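Local coordinates for protein transcription initiation factor TFIID subunit 5 (Encephalitozoon cuniculi, PDB 2J4B) that probably contributes, as a TAF subunit of the TFIID complex, to regulated transcription initiation by RNA polymerase II, this chain being the N-terminal domain that accompanies its WD repeats, at residues I111-L114 with E115-L119; H40-F43 with D44-Q48; L123-L126 with N127-D131; E56-E59 with K60-D64. One frame throughout, in Å; residues are numbered along the deposited sequence.

Contact 1. Residues I111-L114 with E115-L119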
loop_
_atom_site.group_PDB
_atom_site.type_symbol
_atom_site.label_atom_id
_atom_site.label_comp_id
_atom_site.label_asym_id
_atom_site.label_seq_id
_atom_site.Cartn_x
_atom_site.Cartn_y
_atom_site.Cartn_z
ATOM N N ILE A 111 4.988 -1.562 -13.357
ATOM C CA ILE A 111 4.292 -0.406 -13.944
ATOM C C ILE A 111 3.518 -0.823 -15.185
ATOM O O ILE A 111 2.430 -0.319 -15.439
ATOM C CB ILE A 111 5.254 0.766 -14.310
ATOM C CG1 ILE A 111 6.155 1.139 -13.128
ATOM C CG2 ILE A 111 4.448 1.984 -14.719
ATOM C CD1 ILE A 111 5.431 1.775 -12.006
ATOM N N ASN A 112 4.095 -1.745 -15.948
ATOM C CA ASN A 112 3.396 -2.376 -17.060
ATOM C C ASN A 112 2.094 -2.983 -16.559
ATOM O O ASN A 112 1.034 -2.789 -17.142
ATOM C CB ASN A 112 4.265 -3.469 -17.708
ATOM C CG ASN A 112 5.473 -2.915 -18.460
ATOM O OD1 ASN A 112 5.555 -1.728 -18.749
ATOM N ND2 ASN A 112 6.416 -3.785 -18.778
ATOM N N PHE A 113 2.165 -3.711 -15.455
ATOM C CA PHE A 113 0.959 -4.340 -14.894
ATOM C C PHE A 113 -0.107 -3.317 -14.480
ATOM O O PHE A 113 -1.286 -3.468 -14.800
ATOM C CB PHE A 113 1.317 -5.222 -13.690
ATOM C CG PHE A 113 0.132 -5.809 -13.034
ATOM C CD1 PHE A 113 -0.579 -6.821 -13.654
ATOM C CD2 PHE A 113 -0.315 -5.325 -11.831
ATOM C CE1 PHE A 113 -1.692 -7.343 -13.070
ATOM C CE2 PHE A 113 -1.446 -5.846 -11.248
ATOM C CZ PHE A 113 -2.121 -6.853 -11.853
ATOM N N LEU A 114 0.306 -2.278 -13.762
ATOM C CA LEU A 114 -0.639 -1.235 -13.323
ATOM C C LEU A 114 -1.228 -0.427 -14.492
ATOM O O LEU A 114 -2.412 -0.108 -14.496
ATOM C CB LEU A 114 0.025 -0.294 -12.327
ATOM C CG LEU A 114 0.616 -0.935 -11.071
ATOM C CD1 LEU A 114 1.573 0.056 -10.387
ATOM C CD2 LEU A 114 -0.494 -1.397 -10.126
ATOM N N GLU A 115 -0.402 -0.104 -15.479
ATOM C CA GLU A 115 -0.876 0.603 -16.690
ATOM C C GLU A 115 -1.742 -0.253 -17.611
ATOM O O GLU A 115 -2.673 0.247 -18.250
ATOM C CB GLU A 115 0.307 1.133 -17.500
ATOM C CG GLU A 115 0.939 2.373 -16.895
ATOM C CD GLU A 115 2.111 2.905 -17.713
ATOM O OE1 GLU A 115 2.829 2.114 -18.374
ATOM O OE2 GLU A 115 2.304 4.135 -17.684
ATOM N N GLU A 116 -1.426 -1.538 -17.711
ATOM C CA GLU A 116 -2.184 -2.418 -18.591
ATOM C C GLU A 116 -3.565 -2.719 -18.015
ATOM O O GLU A 116 -4.494 -3.051 -18.746
ATOM C CB GLU A 116 -1.418 -3.717 -18.843
ATOM C CG GLU A 116 -2.136 -4.687 -19.791
ATOM C CD GLU A 116 -1.192 -5.725 -20.381
ATOM O OE1 GLU A 116 -0.137 -6.003 -19.751
ATOM O OE2 GLU A 116 -1.487 -6.257 -21.474
ATOM N N ARG A 117 -3.689 -2.600 -16.699
ATOM C CA ARG A 117 -4.938 -2.883 -16.018
ATOM C C ARG A 117 -5.596 -1.614 -15.514
ATOM O O ARG A 117 -6.517 -1.670 -14.714
ATOM C CB ARG A 117 -4.693 -3.828 -14.839
ATOM C CG ARG A 117 -4.187 -5.212 -15.236
ATOM C CD ARG A 117 -4.837 -6.252 -14.343
ATOM N NE ARG A 117 -4.522 -7.641 -14.685
ATOM C CZ ARG A 117 -5.145 -8.682 -14.138
ATOM N NH1 ARG A 117 -6.108 -8.478 -13.242
ATOM N NH2 ARG A 117 -4.816 -9.922 -14.481
ATOM N N ASN A 118 -5.111 -0.467 -15.963
ATOM C CA ASN A 118 -5.654 0.805 -15.520
ATOM C C ASN A 118 -5.943 0.812 -14.011
ATOM O O ASN A 118 -7.067 1.096 -13.583
ATOM C CB ASN A 118 -6.934 1.141 -16.306
ATOM C CG ASN A 118 -6.702 1.216 -17.819
ATOM O OD1 ASN A 118 -6.235 0.265 -18.449
ATOM N ND2 ASN A 118 -7.048 2.348 -18.404
ATOM N N LEU A 119 -4.933 0.480 -13.208
ATOM C CA LEU A 119 -5.060 0.539 -11.757
ATOM C C LEU A 119 -4.704 1.958 -11.329
ATOM O O LEU A 119 -3.719 2.207 -10.640
ATOM C CB LEU A 119 -4.167 -0.505 -11.074
ATOM C CG LEU A 119 -4.509 -1.980 -11.317
ATOM C CD1 LEU A 119 -3.682 -2.837 -10.409
ATOM C CD2 LEU A 119 -6.013 -2.266 -11.110
#
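Leu114 and Leu119 meet through their methyl ends as helix 104-116 gives way to a turn. The polar framework comes first. Glu115 N donates to Ile111 O at 2.8 Å and Glu116 N to Asn112 O at 2.8 Å, both in the ordinary helical pattern. The next bond, Arg117 N to Phe113 O at 3.2 Å, is weak and bent, and Arg117 is where helical torsions are first abandoned. Asn118 then adopts a left-handed conformation (phi 42°), which turns the chain back so that Leu119 N reaches Leu114 O at 2.9 Å, almost straight (171°) and lying in the carbonyl plane. Inside this reversal, Asn118 N makes a weak bond to Glu115 O.

The apolar contacts follow from the same reversal. Leu119 CD1 comes to 3.5 Å from Leu114 CD2, the two side chains crossing at about a right angle, and to 3.8 Å from Phe113 CE2. Phe113 CG stands anti to its backbone N (chi1 176°), which carries the ring forward along the helix toward Arg117 and Leu119.

A third kind of contact joins ring and guanidinium. Phe113 CE1 lies over one face of the guanidinium, 3.3 Å from Arg117 NE, the two planes oblique. Phe113 also stacks on Trp18 of helix 8-21, while Leu114 packs on Ile122, Leu123 and Leu126 of helix 120-129.

The paired six-to-one and weaker five-to-two bonds, the left-handed Asn118 and the Leu114-Leu119 contact together constitute a Schellman motif, here closing helix 104-116.

Contact 2. Residues H40-F43 with D44-Q48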
loop_
_atom_site.group_PDB
_atom_site.type_symbol
_atom_site.label_atom_id
_atom_site.label_comp_id
_atom_site.label_asym_id
_atom_site.label_seq_id
_atom_site.Cartn_x
_atom_site.Cartn_y
_atom_site.Cartn_z
ATOM N N HIS A 40 -2.460 2.983 3.183
ATOM C CA HIS A 40 -3.025 4.096 2.440
ATOM C C HIS A 40 -4.486 3.864 2.075
ATOM O O HIS A 40 -5.277 4.802 2.077
ATOM C CB HIS A 40 -2.190 4.420 1.200
ATOM C CG HIS A 40 -1.105 5.409 1.458
ATOM N ND1 HIS A 40 -1.359 6.688 1.899
ATOM C CD2 HIS A 40 0.239 5.308 1.348
ATOM C CE1 HIS A 40 -0.218 7.336 2.042
ATOM N NE2 HIS A 40 0.769 6.518 1.716
ATOM N N ILE A 41 -4.834 2.636 1.723
ATOM C CA ILE A 41 -6.245 2.284 1.488
ATOM C C ILE A 41 -7.097 2.409 2.764
ATOM O O ILE A 41 -8.200 2.961 2.746
ATOM C CB ILE A 41 -6.363 0.856 0.898
ATOM C CG1 ILE A 41 -5.756 0.847 -0.523
ATOM C CG2 ILE A 41 -7.807 0.389 0.891
ATOM C CD1 ILE A 41 -5.536 -0.543 -1.085
ATOM N N TYR A 42 -6.561 1.908 3.869
ATOM C CA TYR A 42 -7.180 2.042 5.174
ATOM C C TYR A 42 -7.440 3.501 5.551
ATOM O O TYR A 42 -8.537 3.858 5.964
ATOM C CB TYR A 42 -6.261 1.415 6.199
ATOM C CG TYR A 42 -6.781 1.358 7.617
ATOM C CD1 TYR A 42 -7.890 0.570 7.944
ATOM C CD2 TYR A 42 -6.133 2.043 8.642
ATOM C CE1 TYR A 42 -8.354 0.488 9.244
ATOM C CE2 TYR A 42 -6.599 1.964 9.957
ATOM C CZ TYR A 42 -7.711 1.180 10.242
ATOM O OH TYR A 42 -8.183 1.089 11.528
ATOM N N PHE A 43 -6.420 4.342 5.430
ATOM C CA PHE A 43 -6.576 5.760 5.724
ATOM C C PHE A 43 -7.562 6.440 4.765
ATOM O O PHE A 43 -8.272 7.380 5.155
ATOM C CB PHE A 43 -5.221 6.454 5.663
ATOM C CG PHE A 43 -4.362 6.242 6.886
ATOM C CD1 PHE A 43 -4.734 5.364 7.886
ATOM C CD2 PHE A 43 -3.156 6.916 7.014
ATOM C CE1 PHE A 43 -3.941 5.178 8.986
ATOM C CE2 PHE A 43 -2.349 6.729 8.128
ATOM C CZ PHE A 43 -2.736 5.854 9.100
ATOM N N ASP A 44 -7.616 5.968 3.519
ATOM C CA ASP A 44 -8.510 6.563 2.525
ATOM C C ASP A 44 -9.994 6.200 2.753
ATOM O O ASP A 44 -10.883 7.032 2.535
ATOM C CB ASP A 44 -8.059 6.203 1.122
ATOM C CG ASP A 44 -7.054 7.189 0.571
ATOM O OD1 ASP A 44 -7.131 8.368 0.974
ATOM O OD2 ASP A 44 -6.183 6.812 -0.264
ATOM N N LEU A 45 -10.256 4.978 3.213
ATOM C CA LEU A 45 -11.605 4.571 3.597
ATOM C C LEU A 45 -12.105 5.338 4.824
ATOM O O LEU A 45 -13.309 5.657 4.939
ATOM C CB LEU A 45 -11.661 3.060 3.857
ATOM C CG LEU A 45 -11.488 2.164 2.619
ATOM C CD1 LEU A 45 -11.246 0.694 3.066
ATOM C CD2 LEU A 45 -12.657 2.273 1.618
ATOM N N ILE A 46 -11.183 5.625 5.737
ATOM C CA ILE A 46 -11.477 6.424 6.928
ATOM C C ILE A 46 -11.831 7.873 6.564
ATOM O O ILE A 46 -12.796 8.447 7.079
ATOM C CB ILE A 46 -10.288 6.422 7.897
ATOM C CG1 ILE A 46 -10.182 5.068 8.613
ATOM C CG2 ILE A 46 -10.415 7.526 8.922
ATOM C CD1 ILE A 46 -8.886 4.915 9.404
ATOM N N GLN A 47 -11.053 8.453 5.664
ATOM C CA GLN A 47 -11.278 9.818 5.236
ATOM C C GLN A 47 -12.617 9.962 4.528
ATOM O O GLN A 47 -13.290 10.977 4.682
ATOM C CB GLN A 47 -10.155 10.273 4.310
ATOM C CG GLN A 47 -10.089 11.776 4.139
ATOM C CD GLN A 47 -8.944 12.189 3.260
ATOM O OE1 GLN A 47 -7.989 12.821 3.731
ATOM N NE2 GLN A 47 -9.009 11.823 1.974
ATOM N N GLN A 48 -12.999 8.942 3.765
ATOM C CA GLN A 48 -14.340 8.891 3.163
ATOM C C GLN A 48 -15.430 8.599 4.214
ATOM O O GLN A 48 -16.595 8.544 3.878
ATOM C CB GLN A 48 -14.414 7.816 2.073
ATOM C CG GLN A 48 -13.668 8.116 0.790
ATOM C CD GLN A 48 -13.498 6.865 -0.084
ATOM O OE1 GLN A 48 -14.443 6.099 -0.303
ATOM N NE2 GLN A 48 -12.284 6.655 -0.577
#
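Four successive backbone bonds of helix 34-47 run from Asp44 N, Leu45 N, Ile46 N and Gln47 N to the carbonyl oxygens of His40, Ile41, Tyr42 and Phe43, the Leu45 N to Ile41 O bond measuring 2.9 Å and the Ile46 N to Tyr42 O bond 3.2 Å. On this regular scaffold the clearest side-chain contact is a CH-pi interaction between residues one turn apart. Ile46 places CD1 over one face of the Tyr42 ring, 4.0 Å from its centroid and displaced toward the rim, nearest to Tyr42 CE2 at 3.8 Å. The ring is within reach because Tyr42 CG lies anti to the backbone N (chi1 -175°). The Tyr42 hydroxyl makes a weak hydrogen bond to Ile78 O. Ile41 and Leu45 instead run side by side in the same direction, Ile41 CG2 touching Leu45 CD1 at 4.1 Å.

Asp44 behaves differently. Its OD2 lies 3.2 Å from His40 O, but both are acceptors and do not bond; OD2 is satisfied by a hydrogen bond with Tyr121 OH.

The segment is embedded on several sides. Ile41 and Leu45 face helix 51-61 through Phe57, Glu53 and Ala54, and Tyr42 meets the ring of Phe58 there. Ile46 reaches helix 81-86 at Val81 and Ile84, Phe43 packs on Ala90 and Lys94 of helix 88-95, and His40 stacks on His129 at the end of helix 120-129.

Contact 3. Residues L123-L126 with N127-D131; sequences LKIL and NQHLD
Ile125 and His129 are joined by the shortest of the backbone bonds here, His129 N to Ile125 O at 2.7 Å. Just before it, Gln128 N donates to Lys124 O at 2.9 Å, nearly straight (169°) and almost in line with the carbonyl, and Asn127 N to Leu123 O at 3.1 Å. The pattern then frays. Leu130 is the first residue to leave helical torsions, and its N divides its hydrogen between Leu126 O at 3.1 Å and, weakly, Ile125 O. The Leu126 bond is approached from well above the carbonyl plane (45° out of it), as expected where the chain is already swinging away from the helix axis.

That swing is a helix-to-strand junction. Helix 120-129 passes without a linker into strand 130-135, which lies parallel to strand 98-103; two consecutive helices, 104-116 and 120-129, make the crossover between the strands. Asp131 bonds through its backbone to Tyr98 and Leu100, and Lys97 NZ hydrogen-bonds to Gln128 O at the helix end.

Packing surrounds these bonds. Ile125 CD1 touches the edge of the His129 imidazole, near its plane, 3.6 Å from His129 CD2, while Gln128 CB sits over the centre of one ring face. On the outer surface Lys124 CG sits over the face of the Gln128 amide, 3.8 Å from Gln128 CD. Lys124 CG is anti to its backbone N (chi1 -174°), which leans the chain toward that amide. Ile125 CG2 and Leu130 CG approach to 4.3 Å, and Leu130 continues inward onto Leu33 and strand 98-103.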
loop_
_atom_site.group_PDB
_atom_site.type_symbol
_atom_site.label_atom_id
_atom_site.label_comp_id
_atom_site.label_asym_id
_atom_site.label_seq_id
_atom_site.Cartn_x
_atom_site.Cartn_y
_atom_site.Cartn_z
ATOM N N LEU A 123 -1.388 3.794 -9.042
ATOM C CA LEU A 123 -0.401 4.675 -9.696
ATOM C C LEU A 123 -0.386 6.048 -9.054
ATOM O O LEU A 123 0.641 6.690 -8.985
ATOM C CB LEU A 123 -0.718 4.858 -11.192
ATOM C CG LEU A 123 -0.629 3.647 -12.117
ATOM C CD1 LEU A 123 -1.384 3.885 -13.430
ATOM C CD2 LEU A 123 0.797 3.294 -12.392
ATOM N N LYS A 124 -1.551 6.511 -8.608
ATOM C CA LYS A 124 -1.636 7.786 -7.922
ATOM C C LYS A 124 -0.844 7.677 -6.652
ATOM O O LYS A 124 0.002 8.520 -6.367
ATOM C CB LYS A 124 -3.080 8.146 -7.617
ATOM C CG LYS A 124 -3.281 9.535 -7.014
ATOM C CD LYS A 124 -4.757 9.765 -6.673
ATOM C CE LYS A 124 -5.298 8.762 -5.613
ATOM N NZ LYS A 124 -6.782 8.960 -5.408
ATOM N N ILE A 125 -1.079 6.605 -5.910
ATOM C CA ILE A 125 -0.364 6.385 -4.664
ATOM C C ILE A 125 1.153 6.366 -4.886
ATOM O O ILE A 125 1.890 6.992 -4.134
ATOM C CB ILE A 125 -0.805 5.078 -3.972
ATOM C CG1 ILE A 125 -2.267 5.174 -3.522
ATOM C CG2 ILE A 125 0.160 4.728 -2.785
ATOM C CD1 ILE A 125 -2.538 6.306 -2.610
ATOM N N LEU A 126 1.609 5.662 -5.918
ATOM C CA LEU A 126 3.041 5.590 -6.220
ATOM C C LEU A 126 3.605 6.973 -6.410
ATOM O O LEU A 126 4.597 7.318 -5.789
ATOM C CB LEU A 126 3.319 4.786 -7.486
ATOM C CG LEU A 126 3.023 3.295 -7.472
ATOM C CD1 LEU A 126 3.991 2.532 -8.405
ATOM C CD2 LEU A 126 3.094 2.779 -6.084
ATOM N N ASN A 127 2.971 7.749 -7.293
ATOM C CA ASN A 127 3.460 9.093 -7.655
ATOM C C ASN A 127 3.456 10.064 -6.475
ATOM O O ASN A 127 4.436 10.749 -6.247
ATOM C CB ASN A 127 2.644 9.686 -8.814
ATOM C CG ASN A 127 2.885 8.968 -10.134
ATOM O OD1 ASN A 127 4.010 8.793 -10.563
ATOM N ND2 ASN A 127 1.826 8.541 -10.772
ATOM N N GLN A 128 2.352 10.100 -5.734
ATOM C CA GLN A 128 2.150 11.028 -4.617
ATOM C C GLN A 128 2.774 10.600 -3.279
ATOM O O GLN A 128 3.203 11.437 -2.505
ATOM C CB GLN A 128 0.651 11.235 -4.391
ATOM C CG GLN A 128 -0.033 11.943 -5.539
ATOM C CD GLN A 128 -1.467 12.374 -5.241
ATOM O OE1 GLN A 128 -2.087 13.085 -6.049
ATOM N NE2 GLN A 128 -1.995 11.961 -4.095
ATOM N N HIS A 129 2.800 9.304 -3.000
ATOM C CA HIS A 129 3.106 8.844 -1.659
ATOM C C HIS A 129 4.339 7.962 -1.546
ATOM O O HIS A 129 4.875 7.815 -0.443
ATOM C CB HIS A 129 1.892 8.128 -1.068
ATOM C CG HIS A 129 0.719 9.036 -0.844
ATOM N ND1 HIS A 129 0.812 10.207 -0.122
ATOM C CD2 HIS A 129 -0.566 8.952 -1.257
ATOM C CE1 HIS A 129 -0.363 10.802 -0.099
ATOM N NE2 HIS A 129 -1.220 10.061 -0.776
ATOM N N LEU A 130 4.807 7.402 -2.661
ATOM C CA LEU A 130 5.908 6.464 -2.608
ATOM C C LEU A 130 7.153 7.015 -3.254
ATOM O O LEU A 130 7.097 7.698 -4.253
ATOM C CB LEU A 130 5.550 5.137 -3.270
ATOM C CG LEU A 130 4.418 4.357 -2.629
ATOM C CD1 LEU A 130 4.315 2.979 -3.242
ATOM C CD2 LEU A 130 4.658 4.293 -1.147
ATOM N N ASP A 131 8.290 6.688 -2.661
ATOM C CA ASP A 131 9.550 7.184 -3.127
ATOM C C ASP A 131 10.407 5.997 -3.505
ATOM O O ASP A 131 11.127 5.452 -2.656
ATOM C CB ASP A 131 10.196 7.987 -2.016
ATOM C CG ASP A 131 11.390 8.705 -2.473
ATOM O OD1 ASP A 131 11.910 8.312 -3.537
ATOM O OD2 ASP A 131 11.798 9.667 -1.783
#

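Contact 4. Residues E56-E59 with K60-D64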
loop_
_atom_site.group_PDB
_atom_site.type_symbol
_atom_site.label_atom_id
_atom_site.label_comp_id
_atom_site.label_asym_id
_atom_site.label_seq_id
_atom_site.Cartn_x
_atom_site.Cartn_y
_atom_site.Cartn_z
ATOM N N GLU A 56 -12.901 -3.785 8.257
ATOM C CA GLU A 56 -12.942 -5.086 7.580
ATOM C C GLU A 56 -11.714 -5.312 6.687
ATOM O O GLU A 56 -11.160 -6.412 6.649
ATOM C CB GLU A 56 -14.203 -5.223 6.724
ATOM C CG GLU A 56 -15.497 -4.908 7.436
ATOM C CD GLU A 56 -16.697 -5.615 6.820
ATOM O OE1 GLU A 56 -16.527 -6.252 5.745
ATOM O OE2 GLU A 56 -17.799 -5.550 7.429
ATOM N N PHE A 57 -11.322 -4.283 5.942
ATOM C CA PHE A 57 -10.200 -4.386 5.014
ATOM C C PHE A 57 -8.890 -4.598 5.775
ATOM O O PHE A 57 -8.085 -5.456 5.445
ATOM C CB PHE A 57 -10.101 -3.115 4.154
ATOM C CG PHE A 57 -8.822 -3.019 3.361
ATOM C CD1 PHE A 57 -8.694 -3.667 2.150
ATOM C CD2 PHE A 57 -7.748 -2.292 3.841
ATOM C CE1 PHE A 57 -7.512 -3.588 1.416
ATOM C CE2 PHE A 57 -6.566 -2.212 3.129
ATOM C CZ PHE A 57 -6.447 -2.861 1.909
ATOM N N PHE A 58 -8.698 -3.774 6.794
ATOM C CA PHE A 58 -7.547 -3.853 7.666
ATOM C C PHE A 58 -7.413 -5.262 8.256
ATOM O O PHE A 58 -6.389 -5.928 8.101
ATOM C CB PHE A 58 -7.711 -2.819 8.782
ATOM C CG PHE A 58 -6.489 -2.631 9.619
ATOM C CD1 PHE A 58 -5.508 -1.732 9.245
ATOM C CD2 PHE A 58 -6.320 -3.344 10.782
ATOM C CE1 PHE A 58 -4.380 -1.554 10.026
ATOM C CE2 PHE A 58 -5.199 -3.174 11.555
ATOM C CZ PHE A 58 -4.228 -2.283 11.177
ATOM N N GLU A 59 -8.458 -5.722 8.923
ATOM C CA GLU A 59 -8.439 -7.026 9.570
ATOM C C GLU A 59 -8.173 -8.165 8.592
ATOM O O GLU A 59 -7.529 -9.147 8.948
ATOM C CB GLU A 59 -9.770 -7.278 10.293
ATOM C CG GLU A 59 -10.023 -6.369 11.483
ATOM C CD GLU A 59 -8.916 -6.422 12.519
ATOM O OE1 GLU A 59 -8.449 -7.532 12.851
ATOM O OE2 GLU A 59 -8.514 -5.342 13.008
ATOM N N LYS A 60 -8.675 -8.038 7.369
ATOM C CA LYS A 60 -8.582 -9.113 6.395
ATOM C C LYS A 60 -7.153 -9.307 5.916
ATOM O O LYS A 60 -6.652 -10.425 5.912
ATOM C CB LYS A 60 -9.503 -8.838 5.208
ATOM C CG LYS A 60 -9.464 -9.921 4.133
ATOM C CD LYS A 60 -10.470 -9.670 3.017
ATOM C CE LYS A 60 -11.881 -10.013 3.439
ATOM N NZ LYS A 60 -12.509 -8.920 4.243
ATOM N N TYR A 61 -6.488 -8.215 5.544
ATOM C CA TYR A 61 -5.158 -8.296 4.951
ATOM C C TYR A 61 -4.009 -7.882 5.879
ATOM O O TYR A 61 -2.877 -7.775 5.421
ATOM C CB TYR A 61 -5.101 -7.453 3.673
ATOM C CG TYR A 61 -6.202 -7.765 2.690
ATOM C CD1 TYR A 61 -6.171 -8.922 1.923
ATOM C CD2 TYR A 61 -7.271 -6.897 2.528
ATOM C CE1 TYR A 61 -7.186 -9.212 1.031
ATOM C CE2 TYR A 61 -8.292 -7.176 1.642
ATOM C CZ TYR A 61 -8.245 -8.331 0.893
ATOM O OH TYR A 61 -9.282 -8.592 0.023
ATOM N N ARG A 62 -4.275 -7.667 7.165
ATOM C CA ARG A 62 -3.210 -7.277 8.102
ATOM C C ARG A 62 -2.149 -8.357 8.340
ATOM O O ARG A 62 -1.037 -8.039 8.760
ATOM C CB ARG A 62 -3.785 -6.851 9.454
ATOM C CG ARG A 62 -4.375 -7.976 10.282
ATOM C CD ARG A 62 -5.051 -7.432 11.523
ATOM N NE ARG A 62 -4.095 -6.999 12.544
ATOM C CZ ARG A 62 -4.438 -6.401 13.678
ATOM N NH1 ARG A 62 -5.709 -6.166 13.923
ATOM N NH2 ARG A 62 -3.518 -6.041 14.560
ATOM N N GLY A 63 -2.495 -9.619 8.082
ATOM C CA GLY A 63 -1.567 -10.736 8.268
ATOM C C GLY A 63 -0.772 -11.046 7.010
ATOM O O GLY A 63 -0.030 -12.033 6.955
ATOM N N ASP A 64 -0.928 -10.205 5.990
ATOM C CA ASP A 64 -0.181 -10.373 4.749
ATOM C C ASP A 64 1.174 -9.675 4.844
ATOM O O ASP A 64 2.016 -9.795 3.954
ATOM C CB ASP A 64 -0.969 -9.808 3.579
ATOM C CG ASP A 64 -2.257 -10.564 3.323
ATOM O OD1 ASP A 64 -2.598 -11.472 4.108
ATOM O OD2 ASP A 64 -2.944 -10.242 2.333
#
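Arg62, Lys60 and Glu59 carry most of this contact, near the end of helix 51-61. Arg62 and Glu59 lie side by side and form a salt bridge: Arg62 NH1 is 3.1 Å from Glu59 OE2 and 3.2 Å from Glu59 OE1. Both hydrogen bonds within it are weak; NH1 is divided between the two oxygens, and the carboxylate and guanidinium planes stand 64° apart. Arg62 reaches the glutamate with CG between its backbone N and carbonyl carbon (chi1 70°) and a further bend at chi3, while Glu59 folds at chi2 to bring its carboxylate alongside.

Phe58 supplies the other neighbour of the guanidinium. Its CE2 lies over one face, 3.8 Å from Arg62 NH1, and that nitrogen in turn sits at the edge of the phenyl ring. Arg62 NH2 has a second, long and weak ion pair with Glu76, so the guanidinium charge is probably balanced from two sides.

A salt bridge spaced three residues apart, beside backbone bonds spaced four apart, is common along alpha-helices and at their ends. Here Lys60 N bonds to Glu56 O at 3.1 Å and, weakly, to Phe57 O; Tyr61 N reaches Phe57 O at 3.2 Å. The Lys60 chain bends at chi3 and chi4, and its CG rests over the centre of one face of the Tyr61 ring.

On the inner side Phe57 and Tyr61 form an oblique aromatic pair, centroids 5.2 Å apart, with Phe57 CE1 at 3.5 Å from Tyr61 CD2. Tyr12 of helix 8-21 meets both rings, and Phe38 of helix 34-47 joins the same aromatic group.

In the fold
Along the chain the order is contact 2, contact 4, contact 1, contact 3. Each spans only a turn of chain, along a helix or at its end, so none encloses a long loop and none nests in or crosses another. Contacts 2 and 4 lie on consecutive helices, 34-47 and 51-61, and touch through their aromatic and aliphatic faces. Contacts 1 and 3 likewise belong to consecutive helices, 104-116 and 120-129, which pack together on the way to strand 130-135. Contacts 2 and 3 also touch, linking the two pairs, whereas contacts 3 and 4 lie on opposite sides of the chain's centre, their own centres about 21 Å apart.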